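Local coordinates for conserved hypothetical protein NMB0706 (Neisseria meningitidis, PDB 1RV9), which is of unknown function but belongs to the DUF152 (YfiH-like) family, whose members are named multi-copper polyphenol oxidoreductases, at residues V71-A76 / L251-G256; T84-A89 / A101-T106; C118-F123 / G165-A170; A20-P25 / E159-L164; G37-G42 / R61-I66. One frame throughout, in Å; residues are numbered along the deposited sequence.

Contact 1 (V71-A76 / L251-G256)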
# COMPACT_ATOMS: atom_id res chain seq x y z
N VAL A 71 -3.83 -11.72 -12.16
CA VAL A 71 -4.76 -11.90 -11.06
C VAL A 71 -5.91 -12.86 -11.36
O VAL A 71 -6.20 -13.75 -10.56
CB VAL A 71 -5.36 -10.54 -10.63
CG1 VAL A 71 -6.31 -10.72 -9.46
CG2 VAL A 71 -4.23 -9.59 -10.26
N GLY A 72 -6.56 -12.68 -12.50
CA GLY A 72 -7.66 -13.55 -12.86
C GLY A 72 -8.99 -13.06 -12.31
O GLY A 72 -9.99 -13.78 -12.36
N LEU A 73 -8.99 -11.85 -11.77
CA LEU A 73 -10.19 -11.23 -11.21
C LEU A 73 -10.15 -9.73 -11.48
O LEU A 73 -9.09 -9.17 -11.73
CB LEU A 73 -10.23 -11.40 -9.68
CG LEU A 73 -10.48 -12.74 -9.01
CD1 LEU A 73 -10.24 -12.60 -7.51
CD2 LEU A 73 -11.90 -13.21 -9.28
N PRO A 74 -11.32 -9.07 -11.46
CA PRO A 74 -11.29 -7.63 -11.69
C PRO A 74 -10.57 -7.00 -10.49
O PRO A 74 -10.66 -7.51 -9.37
CB PRO A 74 -12.78 -7.25 -11.76
CG PRO A 74 -13.45 -8.32 -10.93
CD PRO A 74 -12.71 -9.56 -11.34
N VAL A 75 -9.85 -5.91 -10.74
CA VAL A 75 -9.09 -5.23 -9.70
C VAL A 75 -9.76 -3.90 -9.33
O VAL A 75 -10.01 -3.07 -10.20
CB VAL A 75 -7.65 -4.96 -10.19
CG1 VAL A 75 -6.84 -4.28 -9.09
CG2 VAL A 75 -6.99 -6.27 -10.61
N ALA A 76 -10.03 -3.71 -8.04
CA ALA A 76 -10.69 -2.50 -7.58
C ALA A 76 -9.77 -1.30 -7.37
O ALA A 76 -9.50 -0.90 -6.23
CB ALA A 76 -11.47 -2.79 -6.30
N LEU A 251 -1.68 -5.89 -4.42
CA LEU A 251 -2.99 -6.50 -4.54
C LEU A 251 -3.14 -7.72 -3.66
O LEU A 251 -2.17 -8.43 -3.38
CB LEU A 251 -3.26 -6.91 -5.99
CG LEU A 251 -3.18 -5.85 -7.09
CD1 LEU A 251 -1.72 -5.55 -7.42
CD2 LEU A 251 -3.89 -6.37 -8.34
N ILE A 252 -4.38 -7.97 -3.25
CA ILE A 252 -4.67 -9.13 -2.42
C ILE A 252 -6.09 -9.61 -2.73
O ILE A 252 -6.99 -8.80 -2.99
CB ILE A 252 -4.52 -8.80 -0.91
CG1 ILE A 252 -4.70 -10.07 -0.07
CG2 ILE A 252 -5.54 -7.73 -0.49
CD1 ILE A 252 -4.28 -9.88 1.37
N TRP A 253 -6.27 -10.92 -2.74
CA TRP A 253 -7.59 -11.47 -3.01
C TRP A 253 -7.73 -12.86 -2.43
O TRP A 253 -6.74 -13.49 -2.05
CB TRP A 253 -7.87 -11.49 -4.52
CG TRP A 253 -6.98 -12.40 -5.34
CD1 TRP A 253 -7.26 -13.66 -5.78
CD2 TRP A 253 -5.68 -12.08 -5.87
NE1 TRP A 253 -6.23 -14.15 -6.55
CE2 TRP A 253 -5.25 -13.20 -6.61
CE3 TRP A 253 -4.85 -10.96 -5.77
CZ2 TRP A 253 -4.01 -13.22 -7.28
CZ3 TRP A 253 -3.62 -10.98 -6.43
CH2 TRP A 253 -3.21 -12.11 -7.17
N LEU A 254 -8.97 -13.30 -2.32
CA LEU A 254 -9.29 -14.63 -1.83
C LEU A 254 -9.50 -15.50 -3.05
O LEU A 254 -10.16 -15.10 -4.01
CB LEU A 254 -10.57 -14.60 -0.99
CG LEU A 254 -10.48 -13.88 0.35
CD1 LEU A 254 -11.88 -13.60 0.87
CD2 LEU A 254 -9.68 -14.73 1.33
N ASP A 255 -8.90 -16.69 -3.02
CA ASP A 255 -9.03 -17.64 -4.11
C ASP A 255 -9.27 -18.99 -3.48
O ASP A 255 -8.35 -19.78 -3.29
CB ASP A 255 -7.75 -17.66 -4.96
CG ASP A 255 -7.73 -18.80 -5.96
OD1 ASP A 255 -8.81 -19.18 -6.45
OD2 ASP A 255 -6.63 -19.32 -6.26
N GLY A 256 -10.53 -19.24 -3.12
CA GLY A 256 -10.87 -20.50 -2.49
C GLY A 256 -12.07 -20.38 -1.57
O GLY A 256 -13.00 -21.21 -1.68

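Contact 2 (T84-A89 / A101-T106)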
# COMPACT_ATOMS: atom_id res chain seq x y z
N THR A 84 -8.89 8.54 4.77
CA THR A 84 -8.90 7.39 5.66
C THR A 84 -10.16 6.59 5.34
O THR A 84 -10.62 5.76 6.13
CB THR A 84 -8.94 7.81 7.14
OG1 THR A 84 -10.13 8.58 7.39
CG2 THR A 84 -7.72 8.65 7.49
N VAL A 85 -10.72 6.84 4.16
CA VAL A 85 -11.95 6.18 3.72
C VAL A 85 -11.74 4.77 3.18
O VAL A 85 -10.89 4.54 2.32
CB VAL A 85 -12.67 7.03 2.64
CG1 VAL A 85 -13.96 6.35 2.19
CG2 VAL A 85 -12.98 8.41 3.21
N VAL A 86 -12.53 3.85 3.71
CA VAL A 86 -12.48 2.44 3.33
C VAL A 86 -13.79 2.07 2.63
O VAL A 86 -14.87 2.45 3.08
CB VAL A 86 -12.35 1.53 4.57
CG1 VAL A 86 -12.18 0.08 4.15
CG2 VAL A 86 -11.18 1.99 5.43
N VAL A 87 -13.69 1.33 1.53
CA VAL A 87 -14.87 0.90 0.79
C VAL A 87 -14.84 -0.61 0.59
O VAL A 87 -13.82 -1.25 0.82
CB VAL A 87 -14.94 1.55 -0.61
CG1 VAL A 87 -15.03 3.06 -0.48
CG2 VAL A 87 -13.73 1.15 -1.44
N ASN A 88 -15.98 -1.17 0.19
CA ASN A 88 -16.04 -2.60 -0.09
C ASN A 88 -15.54 -2.72 -1.53
O ASN A 88 -16.10 -2.11 -2.44
CB ASN A 88 -17.47 -3.13 0.01
CG ASN A 88 -17.94 -3.27 1.44
OD1 ASN A 88 -17.16 -3.61 2.33
ND2 ASN A 88 -19.22 -3.02 1.67
N ALA A 89 -14.47 -3.49 -1.73
CA ALA A 89 -13.90 -3.64 -3.06
C ALA A 89 -14.91 -4.10 -4.10
O ALA A 89 -14.87 -3.64 -5.25
CB ALA A 89 -12.71 -4.60 -3.02
N ALA A 101 -8.62 2.72 0.78
CA ALA A 101 -8.52 1.35 1.30
C ALA A 101 -9.77 0.60 0.89
O ALA A 101 -10.82 1.19 0.68
CB ALA A 101 -8.38 1.35 2.82
N SER A 102 -9.65 -0.72 0.76
CA SER A 102 -10.81 -1.53 0.42
C SER A 102 -10.70 -2.88 1.13
O SER A 102 -9.61 -3.33 1.49
CB SER A 102 -10.93 -1.73 -1.10
OG SER A 102 -9.97 -2.64 -1.60
N VAL A 103 -11.86 -3.49 1.36
CA VAL A 103 -11.94 -4.78 2.03
C VAL A 103 -12.79 -5.73 1.19
O VAL A 103 -13.59 -5.29 0.37
CB VAL A 103 -12.58 -4.64 3.43
CG1 VAL A 103 -11.76 -3.70 4.29
CG2 VAL A 103 -14.00 -4.13 3.31
N ASP A 104 -12.60 -7.02 1.40
CA ASP A 104 -13.39 -8.02 0.69
C ASP A 104 -13.42 -9.36 1.40
O ASP A 104 -12.45 -9.76 2.04
CB ASP A 104 -12.87 -8.25 -0.72
CG ASP A 104 -13.67 -9.31 -1.46
OD1 ASP A 104 -13.15 -10.42 -1.70
OD2 ASP A 104 -14.85 -9.02 -1.76
N ASP A 105 -14.55 -10.06 1.28
CA ASP A 105 -14.73 -11.38 1.87
C ASP A 105 -15.50 -12.27 0.90
O ASP A 105 -16.06 -13.29 1.30
CB ASP A 105 -15.48 -11.26 3.21
CG ASP A 105 -16.93 -10.87 3.03
OD1 ASP A 105 -17.30 -10.34 1.95
OD2 ASP A 105 -17.72 -11.08 3.98
N THR A 106 -15.51 -11.88 -0.37
CA THR A 106 -16.25 -12.62 -1.40
C THR A 106 -15.38 -13.42 -2.37
O THR A 106 -15.83 -14.44 -2.91
CB THR A 106 -17.10 -11.67 -2.25
OG1 THR A 106 -16.25 -10.87 -3.08
CG2 THR A 106 -17.95 -10.77 -1.36

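Contact 3 (C118-F123 / G165-A170)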
# COMPACT_ATOMS: atom_id res chain seq x y z
N CYS A 118 4.75 5.84 -1.00
CA CYS A 118 3.81 5.69 0.10
C CYS A 118 3.69 4.23 0.50
O CYS A 118 3.92 3.33 -0.30
CB CYS A 118 2.44 6.27 -0.27
SG CYS A 118 2.45 8.08 -0.37
N LEU A 119 3.31 3.99 1.75
CA LEU A 119 3.21 2.63 2.26
C LEU A 119 1.95 1.84 1.93
O LEU A 119 0.85 2.26 2.26
CB LEU A 119 3.38 2.65 3.78
CG LEU A 119 3.26 1.30 4.48
CD1 LEU A 119 4.47 0.44 4.15
CD2 LEU A 119 3.15 1.52 5.99
N PRO A 120 2.11 0.68 1.26
CA PRO A 120 0.95 -0.15 0.93
C PRO A 120 0.85 -1.17 2.06
O PRO A 120 1.86 -1.73 2.48
CB PRO A 120 1.35 -0.84 -0.38
CG PRO A 120 2.77 -0.37 -0.69
CD PRO A 120 3.32 0.18 0.60
N VAL A 121 -0.35 -1.39 2.58
CA VAL A 121 -0.52 -2.38 3.65
C VAL A 121 -1.62 -3.36 3.26
O VAL A 121 -2.74 -2.96 2.94
CB VAL A 121 -0.88 -1.73 5.00
CG1 VAL A 121 -0.96 -2.80 6.09
CG2 VAL A 121 0.15 -0.68 5.37
N LEU A 122 -1.29 -4.65 3.28
CA LEU A 122 -2.27 -5.68 2.95
C LEU A 122 -2.66 -6.38 4.24
O LEU A 122 -1.85 -6.50 5.15
CB LEU A 122 -1.67 -6.71 1.99
CG LEU A 122 -1.10 -6.15 0.67
CD1 LEU A 122 -0.59 -7.32 -0.17
CD2 LEU A 122 -2.18 -5.38 -0.08
N PHE A 123 -3.91 -6.84 4.31
CA PHE A 123 -4.43 -7.52 5.50
C PHE A 123 -5.18 -8.79 5.15
O PHE A 123 -5.78 -8.90 4.09
CB PHE A 123 -5.45 -6.64 6.24
CG PHE A 123 -4.90 -5.35 6.77
CD1 PHE A 123 -4.50 -5.24 8.10
CD2 PHE A 123 -4.86 -4.21 5.97
CE1 PHE A 123 -4.09 -4.02 8.63
CE2 PHE A 123 -4.45 -2.98 6.49
CZ PHE A 123 -4.06 -2.89 7.82
N GLY A 165 4.10 -3.44 2.39
CA GLY A 165 4.62 -3.50 1.04
C GLY A 165 5.80 -2.57 0.81
O GLY A 165 6.24 -1.89 1.73
N PRO A 166 6.32 -2.52 -0.42
CA PRO A 166 7.46 -1.66 -0.75
C PRO A 166 7.15 -0.18 -0.59
O PRO A 166 6.22 0.33 -1.20
CB PRO A 166 7.78 -2.05 -2.19
CG PRO A 166 6.43 -2.40 -2.75
CD PRO A 166 5.80 -3.20 -1.62
N ALA A 167 7.94 0.50 0.23
CA ALA A 167 7.75 1.93 0.47
C ALA A 167 9.11 2.61 0.57
O ALA A 167 10.15 1.97 0.48
CB ALA A 167 6.96 2.15 1.76
N ILE A 168 9.08 3.93 0.76
CA ILE A 168 10.32 4.67 0.90
C ILE A 168 10.81 4.39 2.32
O ILE A 168 10.02 4.46 3.28
CB ILE A 168 10.08 6.19 0.68
CG1 ILE A 168 11.41 6.94 0.79
CG2 ILE A 168 9.05 6.71 1.68
CD1 ILE A 168 11.32 8.39 0.33
N SER A 169 12.08 4.04 2.46
CA SER A 169 12.63 3.73 3.77
C SER A 169 13.07 4.97 4.53
O SER A 169 13.25 6.04 3.96
CB SER A 169 13.81 2.76 3.64
OG SER A 169 14.94 3.41 3.11
N ALA A 170 13.25 4.80 5.84
CA ALA A 170 13.65 5.90 6.72
C ALA A 170 14.82 6.69 6.16
O ALA A 170 14.79 7.93 6.14
CB ALA A 170 14.00 5.34 8.09
O HOH W 1 5.44 2.58 -2.35

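Contact 4 (A20-P25 / E159-L164)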
# COMPACT_ATOMS: atom_id res chain seq x y z
N ALA A 20 3.72 -11.48 -1.35
CA ALA A 20 4.01 -11.22 0.04
C ALA A 20 4.59 -12.43 0.76
O ALA A 20 4.10 -13.55 0.61
CB ALA A 20 2.75 -10.76 0.76
N ASP A 21 5.64 -12.19 1.53
CA ASP A 21 6.26 -13.25 2.31
C ASP A 21 5.66 -13.17 3.70
O ASP A 21 6.10 -12.38 4.54
CB ASP A 21 7.78 -13.08 2.38
CG ASP A 21 8.43 -14.05 3.34
OD1 ASP A 21 7.87 -15.15 3.56
OD2 ASP A 21 9.52 -13.73 3.88
N TRP A 22 4.62 -13.96 3.92
CA TRP A 22 3.94 -14.01 5.20
C TRP A 22 3.21 -15.34 5.34
O TRP A 22 2.97 -16.02 4.34
CB TRP A 22 2.98 -12.81 5.34
CG TRP A 22 1.86 -12.71 4.32
CD1 TRP A 22 1.74 -13.38 3.13
CD2 TRP A 22 0.74 -11.83 4.40
NE1 TRP A 22 0.61 -12.96 2.46
CE2 TRP A 22 -0.03 -12.02 3.22
CE3 TRP A 22 0.30 -10.90 5.35
CZ2 TRP A 22 -1.21 -11.30 2.97
CZ3 TRP A 22 -0.88 -10.19 5.10
CH2 TRP A 22 -1.62 -10.40 3.92
N PRO A 23 2.86 -15.73 6.57
CA PRO A 23 2.16 -16.99 6.81
C PRO A 23 0.67 -16.99 6.48
O PRO A 23 -0.12 -17.65 7.15
CB PRO A 23 2.42 -17.26 8.29
CG PRO A 23 2.47 -15.88 8.86
CD PRO A 23 3.29 -15.12 7.84
N ALA A 24 0.28 -16.26 5.44
CA ALA A 24 -1.12 -16.20 5.06
C ALA A 24 -1.60 -17.56 4.56
O ALA A 24 -0.83 -18.33 3.98
CB ALA A 24 -1.33 -15.15 3.97
N PRO A 25 -2.89 -17.88 4.80
CA PRO A 25 -3.45 -19.17 4.36
C PRO A 25 -3.39 -19.32 2.85
O PRO A 25 -3.28 -18.34 2.12
CB PRO A 25 -4.87 -19.13 4.93
CG PRO A 25 -5.18 -17.67 4.96
CD PRO A 25 -3.91 -17.07 5.48
N GLU A 159 -6.41 -12.30 15.05
CA GLU A 159 -6.41 -13.28 13.97
C GLU A 159 -5.98 -12.62 12.66
O GLU A 159 -5.90 -13.28 11.63
CB GLU A 159 -7.79 -13.90 13.82
CG GLU A 159 -8.30 -14.54 15.10
CD GLU A 159 -9.42 -15.54 14.87
OE1 GLU A 159 -9.14 -16.61 14.27
OE2 GLU A 159 -10.57 -15.26 15.27
N MET A 160 -5.69 -11.33 12.72
CA MET A 160 -5.26 -10.59 11.54
C MET A 160 -3.75 -10.56 11.38
O MET A 160 -3.00 -10.63 12.36
CB MET A 160 -5.71 -9.14 11.58
CG MET A 160 -7.18 -8.89 11.43
SD MET A 160 -7.41 -7.10 11.39
CE MET A 160 -9.18 -6.99 11.30
N MET A 161 -3.31 -10.44 10.14
CA MET A 161 -1.89 -10.31 9.86
C MET A 161 -1.82 -9.20 8.82
O MET A 161 -2.72 -9.06 7.99
CB MET A 161 -1.28 -11.62 9.35
CG MET A 161 -1.81 -12.15 8.04
SD MET A 161 -1.02 -13.73 7.64
CE MET A 161 -2.01 -14.82 8.54
N ALA A 162 -0.77 -8.39 8.90
CA ALA A 162 -0.59 -7.29 7.97
C ALA A 162 0.74 -7.40 7.26
O ALA A 162 1.73 -7.85 7.83
CB ALA A 162 -0.67 -5.96 8.72
N TYR A 163 0.76 -6.99 5.99
CA TYR A 163 1.98 -7.03 5.22
C TYR A 163 2.36 -5.62 4.81
O TYR A 163 1.55 -4.90 4.23
CB TYR A 163 1.80 -7.89 3.96
CG TYR A 163 3.07 -8.05 3.16
CD1 TYR A 163 4.11 -8.87 3.61
CD2 TYR A 163 3.25 -7.37 1.96
CE1 TYR A 163 5.29 -9.01 2.89
CE2 TYR A 163 4.42 -7.50 1.23
CZ TYR A 163 5.43 -8.32 1.69
OH TYR A 163 6.59 -8.45 0.96
N LEU A 164 3.59 -5.23 5.12
CA LEU A 164 4.08 -3.91 4.77
C LEU A 164 4.74 -4.03 3.40
O LEU A 164 5.79 -4.66 3.26
CB LEU A 164 5.09 -3.42 5.80
CG LEU A 164 4.58 -3.42 7.25
CD1 LEU A 164 5.68 -2.90 8.17
CD2 LEU A 164 3.32 -2.57 7.38

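Contact 5 (G37-G42 / R61-I66)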
# COMPACT_ATOMS: atom_id res chain seq x y z
N GLY A 37 7.72 -5.17 -16.65
CA GLY A 37 6.71 -6.02 -17.27
C GLY A 37 5.60 -5.29 -18.00
O GLY A 37 4.65 -5.91 -18.47
N GLY A 38 5.72 -3.96 -18.11
CA GLY A 38 4.69 -3.18 -18.77
C GLY A 38 5.06 -2.63 -20.13
O GLY A 38 6.05 -3.05 -20.74
N VAL A 39 4.26 -1.68 -20.61
CA VAL A 39 4.48 -1.07 -21.92
C VAL A 39 4.77 0.43 -21.89
O VAL A 39 4.96 1.04 -22.94
CB VAL A 39 3.27 -1.30 -22.86
CG1 VAL A 39 3.00 -2.78 -23.01
CG2 VAL A 39 2.05 -0.57 -22.32
N SER A 40 4.80 1.02 -20.70
CA SER A 40 5.07 2.45 -20.58
C SER A 40 6.55 2.75 -20.80
O SER A 40 7.40 1.88 -20.65
CB SER A 40 4.62 2.97 -19.21
OG SER A 40 3.22 2.85 -19.08
N GLN A 41 6.84 4.00 -21.14
CA GLN A 41 8.21 4.42 -21.42
C GLN A 41 8.65 5.65 -20.63
O GLN A 41 7.86 6.27 -19.92
CB GLN A 41 8.35 4.75 -22.91
CG GLN A 41 7.46 5.91 -23.33
CD GLN A 41 7.47 6.16 -24.82
OE1 GLN A 41 8.35 6.84 -25.35
NE2 GLN A 41 6.49 5.60 -25.51
N GLY A 42 9.92 6.00 -20.79
CA GLY A 42 10.46 7.16 -20.12
C GLY A 42 10.38 7.11 -18.61
O GLY A 42 10.76 6.12 -17.99
N ARG A 61 -3.86 1.47 -19.58
CA ARG A 61 -4.91 0.49 -19.77
C ARG A 61 -4.29 -0.87 -20.06
O ARG A 61 -4.73 -1.90 -19.54
CB ARG A 61 -5.81 0.90 -20.94
CG ARG A 61 -6.95 -0.07 -21.24
CD ARG A 61 -7.08 -0.27 -22.74
NE ARG A 61 -6.51 -1.54 -23.16
CZ ARG A 61 -5.74 -1.71 -24.24
NH1 ARG A 61 -5.44 -0.68 -25.02
NH2 ARG A 61 -5.29 -2.92 -24.54
N ARG A 62 -3.26 -0.88 -20.90
CA ARG A 62 -2.58 -2.12 -21.25
C ARG A 62 -1.86 -2.72 -20.04
O ARG A 62 -1.89 -3.93 -19.83
CB ARG A 62 -1.61 -1.87 -22.40
CG ARG A 62 -2.30 -1.32 -23.65
CD ARG A 62 -1.29 -0.85 -24.68
NE ARG A 62 -0.54 -1.96 -25.26
CZ ARG A 62 0.72 -1.87 -25.67
NH1 ARG A 62 1.38 -0.71 -25.56
NH2 ARG A 62 1.34 -2.92 -26.19
N ASN A 63 -1.21 -1.87 -19.24
CA ASN A 63 -0.50 -2.36 -18.06
C ASN A 63 -1.49 -2.98 -17.08
O ASN A 63 -1.20 -4.01 -16.45
CB ASN A 63 0.27 -1.23 -17.38
CG ASN A 63 1.38 -0.67 -18.25
OD1 ASN A 63 2.03 -1.40 -18.99
ND2 ASN A 63 1.61 0.64 -18.14
N ARG A 64 -2.67 -2.38 -16.94
CA ARG A 64 -3.67 -2.92 -16.03
C ARG A 64 -4.20 -4.25 -16.57
O ARG A 64 -4.59 -5.13 -15.81
CB ARG A 64 -4.81 -1.92 -15.83
CG ARG A 64 -4.39 -0.72 -14.98
CD ARG A 64 -5.56 0.19 -14.65
NE ARG A 64 -5.19 1.23 -13.69
CZ ARG A 64 -6.06 2.05 -13.12
NH1 ARG A 64 -7.35 1.95 -13.41
NH2 ARG A 64 -5.65 2.97 -12.26
N GLU A 65 -4.21 -4.39 -17.89
CA GLU A 65 -4.66 -5.63 -18.51
C GLU A 65 -3.66 -6.73 -18.17
O GLU A 65 -4.04 -7.86 -17.87
CB GLU A 65 -4.73 -5.48 -20.02
CG GLU A 65 -5.99 -4.85 -20.52
CD GLU A 65 -6.02 -4.76 -22.02
OE1 GLU A 65 -5.56 -5.71 -22.69
OE2 GLU A 65 -6.52 -3.74 -22.53
N ILE A 66 -2.38 -6.39 -18.25
CA ILE A 66 -1.31 -7.33 -17.95
C ILE A 66 -1.47 -7.82 -16.51
O ILE A 66 -1.29 -9.00 -16.22
CB ILE A 66 0.07 -6.67 -18.12
CG1 ILE A 66 0.32 -6.38 -19.61
CG2 ILE A 66 1.17 -7.57 -17.58
CD1 ILE A 66 1.59 -5.60 -19.88

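Contact 1 (V71-A76 / L251-G256)
Val71 stands over the Trp253 indole. Its CG1 methyl is 3.8 Å from the centroid of the six-membered ring and only 5° off the ring normal, a CH-pi contact squarely on the face. That branch is placed there because CG1 is anti to the backbone N (chi1 -179°), while CG2, beside the backbone N, meets Leu251 CD2 at 3.8 Å and still grazes the rim of the indole. Leu73 comes at the same indole obliquely, nearer the pyrrole side, its CD1 3.6 Å from Trp253 CD1. Between the two, Gly72 takes a positive phi and turns the chain out of helix 57-71. Farther along, Val75 crosses Leu251 at about a right angle: Val75 CG1 lies 3.7 Å from Leu251 CD2, a methyl thus shared by two valines. Strand 110-115 runs between strands 75-76 and 248-254, and Ala112 on it touches both Val75 and Leu251, so the two segments meet through side chains above a strand that separates them. The contact is made chiefly of methyls and an indole; burial of apolar surface and dispersion, rather than directional polar bonds, hold the end of the helix to the sheet.

Contact 2 (T84-A89 / A101-T106)
Val86 packs on Ala101 and Val103 where strands 86-88 and 101-104 run parallel, with Val87 paired to Ser102 and Asn88 to Val103. The CB of Val86 sits 4.2 Å from Ala101 O. From there the branches part: CG1, anti to the backbone N (chi1 -175°), reaches along the sheet to Val103 CG1 at 3.8 Å, the two side chains crossing at about a right angle, while CG2 turns back to Ala101 CB at 3.9 Å. The backbone bonds zigzag from strand to strand. Val87 N donates to Ala101 O at 3.0 Å; Val103 N then donates to Val87 O at 3.0 Å; Ala89 N closes the series on Val103 O at 2.9 Å with an N-H...O angle of 164°. Val87 O is also approached by Ser102 CA at 3.0 Å, a CA-H...O contact beside the amide bond. On the face shared by Val86 and Val103, Asn88 leans its OD1 to 3.3 Å from Val103 CG2, while its ND2 is bonded to Glu91. That face lies under helix 145-153, where Val86 touches Asn148, Thr149 and Ala152, and Ala101 touches Thr149. From the other face Ser102 and Ala89 meet Cys111 of strand 110-115, which belongs to the five-stranded sheet. The pair therefore forms the margin of the six-stranded sheet, with 86-88 outermost and 101-104 joined to strand 131-136 on its inner side.

Contact 3 (C118-F123 / G165-A170)
Pro120 and Gly165 face each other with CA atoms 5.0 Å apart, where the loop leaving strand 160-164 still runs beside strand 119-125. One backbone bond joins them: Gly165 N donates to Pro120 O at 2.8 Å with an N-H...O angle of 163°. Proline has no amide hydrogen to return, and the ladder does not go on directly; Pro120 CD instead lies 3.4 Å from Pro166 O. A water takes over at the next step, donating to Cys118 O at 2.7 Å and to Pro166 O at 2.6 Å, so that a single molecule holds both carbonyls and bridges the two segments. The side chains fill in around this frame. The Pro120 ring rests against the loop, its CG 4.0 Å from the bare CA of Gly165. Leu119, with CG anti to the backbone N (chi1 178°), brings CD1 to 3.9 Å from Ala167 CB and close to Gly165 O as well. Ala167 points its methyl back at Leu119, and its N is bonded to the hydroxyl of Tyr207 from helix 206-217, which also packs on Leu119. The bond from CA to CB of Cys118 leads away from the loop; its side chain touches His135, and a sulfate ion lies about 5 Å from it. Together with Asp100, these two residues have the geometry of a Cys-His-Asp triad. The role is unconfirmed, but a cysteine at the head of a central strand, beside a histidine and a bound sulfate that may mark a pocket, is consistent with a possible active site.

Contact 4 (A20-P25 / E159-L164)
Trp22, clamped between Met161 and Tyr163, makes this an aromatic and sulfur contact by which the loop between strands 17-18 and 28-33 lies over strand 160-164, running the opposite way. The indole fits between the two side chains, one on each face. On one face Met161 SD lies 4.4 Å from the centroid of the Trp22 six-membered ring, a Met-aromatic contact made obliquely, with Ala24 CB near the rim on the same side. Over the opposite face comes Tyr163 CB, 3.9 Å from that centroid. The phenol itself turns an edge toward the indole face, with planes at 58° and the centroid of the five-membered ring 5.6 Å from that of Tyr163. The Tyr163 ring in turn receives Ala20: Ala20 CB is 3.4 Å from the Tyr163 centroid and 3° off the normal, a methyl dropped straight onto the middle of the face. Met161 is bent at chi3 (84°), which folds its end in under the loop, SD 3.6 Å from Ala24 CA and CE 3.7 Å from Pro23 O. Strand 160-164 is flanked by strands 119-125 and 221-224, whose Cys124 and Tyr223 also touch Trp22. Ala162 and Leu164 point to the other side of this sheet, against helix 206-217, so the loop and that helix lie on opposite faces of the six-stranded sheet.

Contact 5 (G37-G42 / R61-I66)
Asn63 of helix 57-71 ties down the loop of residues 37-42, using both ends of its amide as a side-chain-to-backbone and side-chain-to-side-chain clamp. OD1 accepts Val39 N at 2.8 Å, the donor lying in the carbonyl plane with an N-H...O angle of 161°. ND2 gives a hydrogen to Ser40 OG at 2.9 Å, exactly in the amide plane, and bonds to Asn48 O as well. With partners on both ends the amide is fixed against flipping. Gly38 lets its CA approach OD1 to 3.2 Å. Beside the clamp, Val39 crosses Arg62 at about a right angle and sits over one face of the guanidinium, CG2 3.3 Å from Arg62 NH1; a bend at chi3 (68°) turns the end of the arginine into this position. One turn later Ile66 extends CD1 to 3.4 Å from Gly37 O. Ser40 OG has a second bond, to Asp55 OD2 just ahead of the helix, so Asp55, Ser40 and Asn63 are linked in a chain. The loop comes off strand 28-33 and returns to this helix, while on another side of the helix Arg64 bonds to Leu49 O and makes a cation-pi contact with Tyr77.

In the fold
From the N terminus, contact 4 opens first, before strand 28-33, and closes at strand 160-164. Inside it lie contact 5, folding loop 37-42 onto helix 57-71, and contact 2, pairing the edge strand 86-88 with its neighbour 101-104. Contact 1 opens at the end of helix 57-71 and closes at the last strand of the five-stranded sheet, enclosing contacts 2 and 3 and crossing contact 4. Contact 3 crosses contact 4, a probable backbone hydrogen bond from Tyr163 N to Leu122 O joining their neighbouring strands. Ile252 against Phe123 links contact 1 to the six-stranded sheet, Leu254 against Asp105 to the end of its strand 101-104, and Ile252 against Trp22 to the loop of contact 4; contact 5 stays peripheral.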